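Local structure of mRNA interferase (Mycobacterium tuberculosis, 6L2A) at residues S57-V62 with Q66-A71; A82-I87 with A108-A113. The protein probably acts as the toxin of a type II toxin-antitoxin system, an endoribonuclease of the PemK/MazF family that cleaves RNA. The protein carries 6 engineered substitutions. All blocks are in the same frame, centred on the assembly; numbering follows the deposited sequence.

Contact 1 of 2, residues S57-V62 with Q66-A71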
loop_
_atom_site.group_PDB
_atom_site.type_symbol
_atom_site.label_atom_id
_atom_site.label_comp_id
_atom_site.label_asym_id
_atom_site.label_seq_id
_atom_site.Cartn_x
_atom_site.Cartn_y
_atom_site.Cartn_z
ATOM N N SER A 57 15.112 -11.396 2.892
ATOM C CA SER A 57 16.080 -12.358 2.381
ATOM C C SER A 57 15.631 -13.805 2.538
ATOM O O SER A 57 16.345 -14.709 2.095
ATOM C CB SER A 57 17.433 -12.165 3.076
ATOM O OG SER A 57 17.294 -12.196 4.485
ATOM N N ASN A 58 14.479 -14.052 3.156
ATOM C CA ASN A 58 13.941 -15.403 3.272
ATOM C C ASN A 58 13.107 -15.695 2.032
ATOM O O ASN A 58 12.003 -15.163 1.879
ATOM C CB ASN A 58 13.106 -15.557 4.540
ATOM C CG ASN A 58 12.626 -16.982 4.747
ATOM O OD1 ASN A 58 13.339 -17.939 4.437
ATOM N ND2 ASN A 58 11.409 -17.132 5.258
ATOM N N ILE A 59 13.630 -16.542 1.146
ATOM C CA ILE A 59 12.967 -16.832 -0.121
ATOM C C ILE A 59 12.526 -18.289 -0.162
ATOM O O ILE A 59 12.435 -18.887 -1.241
ATOM C CB ILE A 59 13.885 -16.509 -1.314
ATOM C CG1 ILE A 59 15.218 -17.246 -1.178
ATOM C CG2 ILE A 59 14.115 -15.009 -1.421
ATOM C CD1 ILE A 59 16.122 -17.097 -2.385
ATOM N N ALA A 60 12.240 -18.865 1.010
ATOM C CA ALA A 60 11.827 -20.265 1.070
ATOM C C ALA A 60 10.579 -20.507 0.229
ATOM O O ALA A 60 10.526 -21.451 -0.568
ATOM C CB ALA A 60 11.588 -20.679 2.523
ATOM N N LYS A 61 9.564 -19.663 0.395
ATOM C CA LYS A 61 8.346 -19.727 -0.402
ATOM C C LYS A 61 8.088 -18.346 -0.981
ATOM O O LYS A 61 7.985 -17.369 -0.231
ATOM C CB LYS A 61 7.151 -20.189 0.438
ATOM C CG LYS A 61 7.307 -21.570 1.056
ATOM C CD LYS A 61 6.192 -21.845 2.054
ATOM C CE LYS A 61 6.374 -23.189 2.739
ATOM N NZ LYS A 61 5.259 -23.478 3.684
ATOM N N VAL A 62 7.997 -18.260 -2.303
ATOM C CA VAL A 62 7.717 -17.006 -2.994
ATOM C C VAL A 62 6.288 -17.096 -3.513
ATOM O O VAL A 62 6.013 -17.783 -4.503
ATOM C CB VAL A 62 8.712 -16.734 -4.126
ATOM C CG1 VAL A 62 8.310 -15.480 -4.891
ATOM C CG2 VAL A 62 10.123 -16.594 -3.568
ATOM N N GLN A 66 4.336 -11.850 -4.226
ATOM C CA GLN A 66 5.718 -11.523 -3.920
ATOM C C GLN A 66 6.557 -11.768 -5.166
ATOM O O GLN A 66 6.175 -12.541 -6.048
ATOM C CB GLN A 66 6.242 -12.356 -2.739
ATOM C CG GLN A 66 5.341 -12.307 -1.511
ATOM C CD GLN A 66 5.691 -13.366 -0.483
ATOM O OE1 GLN A 66 6.251 -14.409 -0.818
ATOM N NE2 GLN A 66 5.350 -13.106 0.775
ATOM N N VAL A 67 7.706 -11.098 -5.245
ATOM C CA VAL A 67 8.545 -11.137 -6.441
ATOM C C VAL A 67 9.985 -11.415 -6.034
ATOM O O VAL A 67 10.562 -10.674 -5.230
ATOM C CB VAL A 67 8.461 -9.832 -7.252
ATOM C CG1 VAL A 67 9.351 -9.921 -8.486
ATOM C CG2 VAL A 67 7.021 -9.546 -7.657
ATOM N N LEU A 68 10.569 -12.465 -6.604
ATOM C CA LEU A 68 11.976 -12.769 -6.377
ATOM C C LEU A 68 12.856 -11.710 -7.032
ATOM O O LEU A 68 12.709 -11.417 -8.223
ATOM C CB LEU A 68 12.306 -14.154 -6.933
ATOM C CG LEU A 68 13.771 -14.604 -6.948
ATOM C CD1 LEU A 68 14.270 -14.873 -5.541
ATOM C CD2 LEU A 68 13.939 -15.834 -7.823
ATOM N N LEU A 69 13.768 -11.131 -6.252
ATOM C CA LEU A 69 14.681 -10.097 -6.727
ATOM C C LEU A 69 16.101 -10.651 -6.726
ATOM O O LEU A 69 16.639 -10.985 -5.665
ATOM C CB LEU A 69 14.592 -8.843 -5.858
ATOM C CG LEU A 69 13.209 -8.196 -5.726
ATOM C CD1 LEU A 69 13.256 -7.000 -4.786
ATOM C CD2 LEU A 69 12.682 -7.789 -7.094
ATOM N N SER A 70 16.704 -10.740 -7.909
ATOM C CA SER A 70 18.035 -11.323 -8.036
ATOM C C SER A 70 19.103 -10.392 -7.470
ATOM O O SER A 70 19.046 -9.172 -7.646
ATOM C CB SER A 70 18.340 -11.635 -9.501
ATOM O OG SER A 70 19.712 -11.424 -9.788
ATOM N N ALA A 71 20.096 -10.984 -6.800
ATOM C CA ALA A 71 21.171 -10.195 -6.204
ATOM C C ALA A 71 22.019 -9.499 -7.261
ATOM O O ALA A 71 22.540 -8.405 -7.016
ATOM C CB ALA A 71 22.049 -11.087 -5.325
#
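V62 lies against the main chain of strand 66-69, and I59 meets L68 a little further along. This is one wall of the SH3-like barrel of the MazF family: the loop leaving strand 49-56 comes back to strand 66-69, and strand 80-83 sits between those two in the sheet. V62 carries CG1 anti to its own amide nitrogen (chi1 175°), which sets that methyl over the peptide between Q66 and V67. CG1 of V62 is 3.8 Å from Q66 O. The same V62 CG1 lies 4.3 Å from CB of Q66. The methyl thus rests mainly on backbone, with the Q66 CB beside it.

At I59, CG1 occupies the crowded position between N and C (chi1 55°), leaving CG2 of I59 to come 4.1 Å from CD1 of L68. The two side chains cross obliquely, and D79 touches both. L68 is exposed, so this is a surface patch.

Q66 is buried, although its neighbours V62 and L68 are exposed. From CB the chain runs out extended, and its amide ends beneath the loop backbone. OE1 of Q66 ends 3.7 Å from CA of V62. Its NE2 is used on E85, while OE1 accepts from Y63 N and from K81 NZ, so both ends of the amide have partners. Q66 OE1 and K61 O are both acceptors, lying 3.5 Å apart, and the K81 ammonium probably makes that approach tolerable: NZ hydrogen-bonds to both oxygens.

Contact 2 of 2, residues A82-I87 with A108-A113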
loop_
_atom_site.group_PDB
_atom_site.type_symbol
_atom_site.label_atom_id
_atom_site.label_comp_id
_atom_site.label_asym_id
_atom_site.label_seq_id
_atom_site.Cartn_x
_atom_site.Cartn_y
_atom_site.Cartn_z
ATOM N N ALA A 82 10.452 -9.158 -2.809
ATOM C CA ALA A 82 9.599 -8.036 -2.457
ATOM C C ALA A 82 8.246 -8.573 -2.013
ATOM O O ALA A 82 7.678 -9.451 -2.666
ATOM C CB ALA A 82 9.434 -7.089 -3.646
ATOM N N GLN A 83 7.741 -8.057 -0.900
ATOM C CA GLN A 83 6.502 -8.537 -0.294
ATOM C C GLN A 83 5.425 -7.477 -0.507
ATOM O O GLN A 83 5.269 -6.562 0.303
ATOM C CB GLN A 83 6.705 -8.828 1.188
ATOM C CG GLN A 83 7.840 -9.789 1.490
ATOM C CD GLN A 83 7.997 -10.036 2.978
ATOM O OE1 GLN A 83 8.826 -9.410 3.638
ATOM N NE2 GLN A 83 7.196 -10.947 3.514
ATOM N N ALA A 84 4.675 -7.608 -1.606
ATOM C CA ALA A 84 3.634 -6.633 -1.909
ATOM C C ALA A 84 2.523 -6.626 -0.869
ATOM O O ALA A 84 1.847 -5.603 -0.713
ATOM C CB ALA A 84 3.043 -6.893 -3.295
ATOM N N GLU A 85 2.319 -7.736 -0.154
ATOM C CA GLU A 85 1.317 -7.759 0.904
ATOM C C GLU A 85 1.735 -6.944 2.122
ATOM O O GLU A 85 0.907 -6.724 3.011
ATOM C CB GLU A 85 1.011 -9.205 1.316
ATOM C CG GLU A 85 1.993 -9.838 2.306
ATOM C CD GLU A 85 3.290 -10.318 1.667
ATOM O OE1 GLU A 85 3.546 -10.003 0.487
ATOM O OE2 GLU A 85 4.056 -11.025 2.356
ATOM N N GLN A 86 2.989 -6.489 2.180
ATOM C CA GLN A 86 3.485 -5.673 3.279
ATOM C C GLN A 86 3.646 -4.211 2.879
ATOM O O GLN A 86 4.399 -3.477 3.525
ATOM C CB GLN A 86 4.812 -6.231 3.795
ATOM C CG GLN A 86 4.756 -7.698 4.188
ATOM C CD GLN A 86 4.853 -7.900 5.685
ATOM O OE1 GLN A 86 3.934 -7.557 6.431
ATOM N NE2 GLN A 86 5.972 -8.456 6.136
ATOM N N ILE A 87 2.944 -3.780 1.827
ATOM C CA ILE A 87 3.096 -2.429 1.298
ATOM C C ILE A 87 2.776 -1.393 2.372
ATOM O O ILE A 87 1.830 -1.549 3.155
ATOM C CB ILE A 87 2.195 -2.273 0.060
ATOM C CG1 ILE A 87 2.264 -0.861 -0.520
ATOM C CG2 ILE A 87 0.753 -2.650 0.389
ATOM C CD1 ILE A 87 1.464 -0.712 -1.800
ATOM N N ALA A 108 7.949 -4.980 -13.583
ATOM C CA ALA A 108 6.721 -5.450 -14.217
ATOM C C ALA A 108 6.111 -6.606 -13.435
ATOM O O ALA A 108 4.886 -6.684 -13.278
ATOM C CB ALA A 108 6.997 -5.861 -15.664
ATOM N N GLN A 109 6.951 -7.516 -12.935
ATOM C CA GLN A 109 6.459 -8.571 -12.058
ATOM C C GLN A 109 5.861 -7.989 -10.782
ATOM O O GLN A 109 4.818 -8.452 -10.310
ATOM C CB GLN A 109 7.585 -9.545 -11.719
ATOM C CG GLN A 109 7.851 -10.596 -12.785
ATOM C CD GLN A 109 8.898 -11.601 -12.348
ATOM O OE1 GLN A 109 8.632 -12.802 -12.276
ATOM N NE2 GLN A 109 10.097 -11.113 -12.052
ATOM N N LEU A 110 6.511 -6.972 -10.211
ATOM C CA LEU A 110 5.973 -6.340 -9.012
ATOM C C LEU A 110 4.655 -5.633 -9.297
ATOM O O LEU A 110 3.772 -5.606 -8.434
ATOM C CB LEU A 110 6.993 -5.364 -8.427
ATOM C CG LEU A 110 6.668 -4.743 -7.069
ATOM C CD1 LEU A 110 6.226 -5.808 -6.066
ATOM C CD2 LEU A 110 7.886 -3.998 -6.551
ATOM N N ASP A 111 4.499 -5.062 -10.496
ATOM C CA ASP A 111 3.206 -4.499 -10.874
ATOM C C ASP A 111 2.111 -5.557 -10.814
ATOM O O ASP A 111 1.014 -5.298 -10.304
ATOM C CB ASP A 111 3.268 -3.892 -12.277
ATOM C CG ASP A 111 4.175 -2.680 -12.356
ATOM O OD1 ASP A 111 4.554 -2.134 -11.297
ATOM O OD2 ASP A 111 4.495 -2.261 -13.488
ATOM N N GLU A 112 2.391 -6.757 -11.329
ATOM C CA GLU A 112 1.392 -7.820 -11.312
ATOM C C GLU A 112 1.115 -8.299 -9.893
ATOM O O GLU A 112 -0.036 -8.589 -9.544
ATOM C CB GLU A 112 1.847 -8.981 -12.195
ATOM C CG GLU A 112 1.819 -8.665 -13.678
ATOM C CD GLU A 112 0.418 -8.379 -14.177
ATOM O OE1 GLU A 112 -0.479 -9.216 -13.944
ATOM O OE2 GLU A 112 0.212 -7.316 -14.799
ATOM N N ALA A 113 2.156 -8.391 -9.060
ATOM C CA ALA A 113 1.960 -8.800 -7.673
ATOM C C ALA A 113 1.136 -7.771 -6.909
ATOM O O ALA A 113 0.301 -8.130 -6.069
ATOM C CB ALA A 113 3.310 -9.020 -6.994
#
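With chi1 at -172° and chi2 at 48°, L110 swings its CD1 off the side of helix 104-117 and toward the gap between two alanine methyls. L110 CD1 stands 4.2 Å from CB of A82 and 4.4 Å from CB of A84. Both of those CB atoms point at the helix, while Q83 between them turns its side chain the other way. One turn further along the helix from L110, A113 joins in: its CB is 4.3 Å from CB of A84, and A113 O is 4.1 Å from that same methyl. Short side chains on both parts let the backbones close to 6.4 Å between CA of A84 and CA of A113.

This is where the C-terminal helix of the MazF fold packs against the barrel, at the point where strand 80-83 gives way to a short 3-10 segment at 84-85. The change of direction is held by Q86 N donating to Q83 O at 3.0 Å. All four touching residues are buried and everything they bring is apolar, apart from the A113 carbonyl; L114 extends the packing onto A84 and I87. Behind it lies the dimer interface, where S89 OG of the second subunit hydrogen-bonds to both E85 O and I87 O. E85 folds its carboxylate back beside Q83, whose NE2 bonds weakly to E85 OE2 (3.3 Å); OE2 also accepts from Q66 NE2.

The two contacts lie on neighbouring strands of one sheet, their centres 11 Å apart. Contact 1 is at the periphery, where a loop covers strand 66-69 with exposed aliphatic groups and one buried amide; contact 2 is buried and almost wholly apolar, methyl against methyl beside one backbone carbonyl, joining the end of strand 80-83 to the C-terminal helix. V67 O and A82 N, 2.9 Å apart, probably hydrogen-bond and join the strands, and the Q66 NE2 to E85 OE2 bond ties the contacts through side chains. The V67 side chain turns from the loop of contact 1 and packs on Q109, L110 and A113 of contact 2's helix. The second subunit reaches both segments of contact 2 but neither of contact 1.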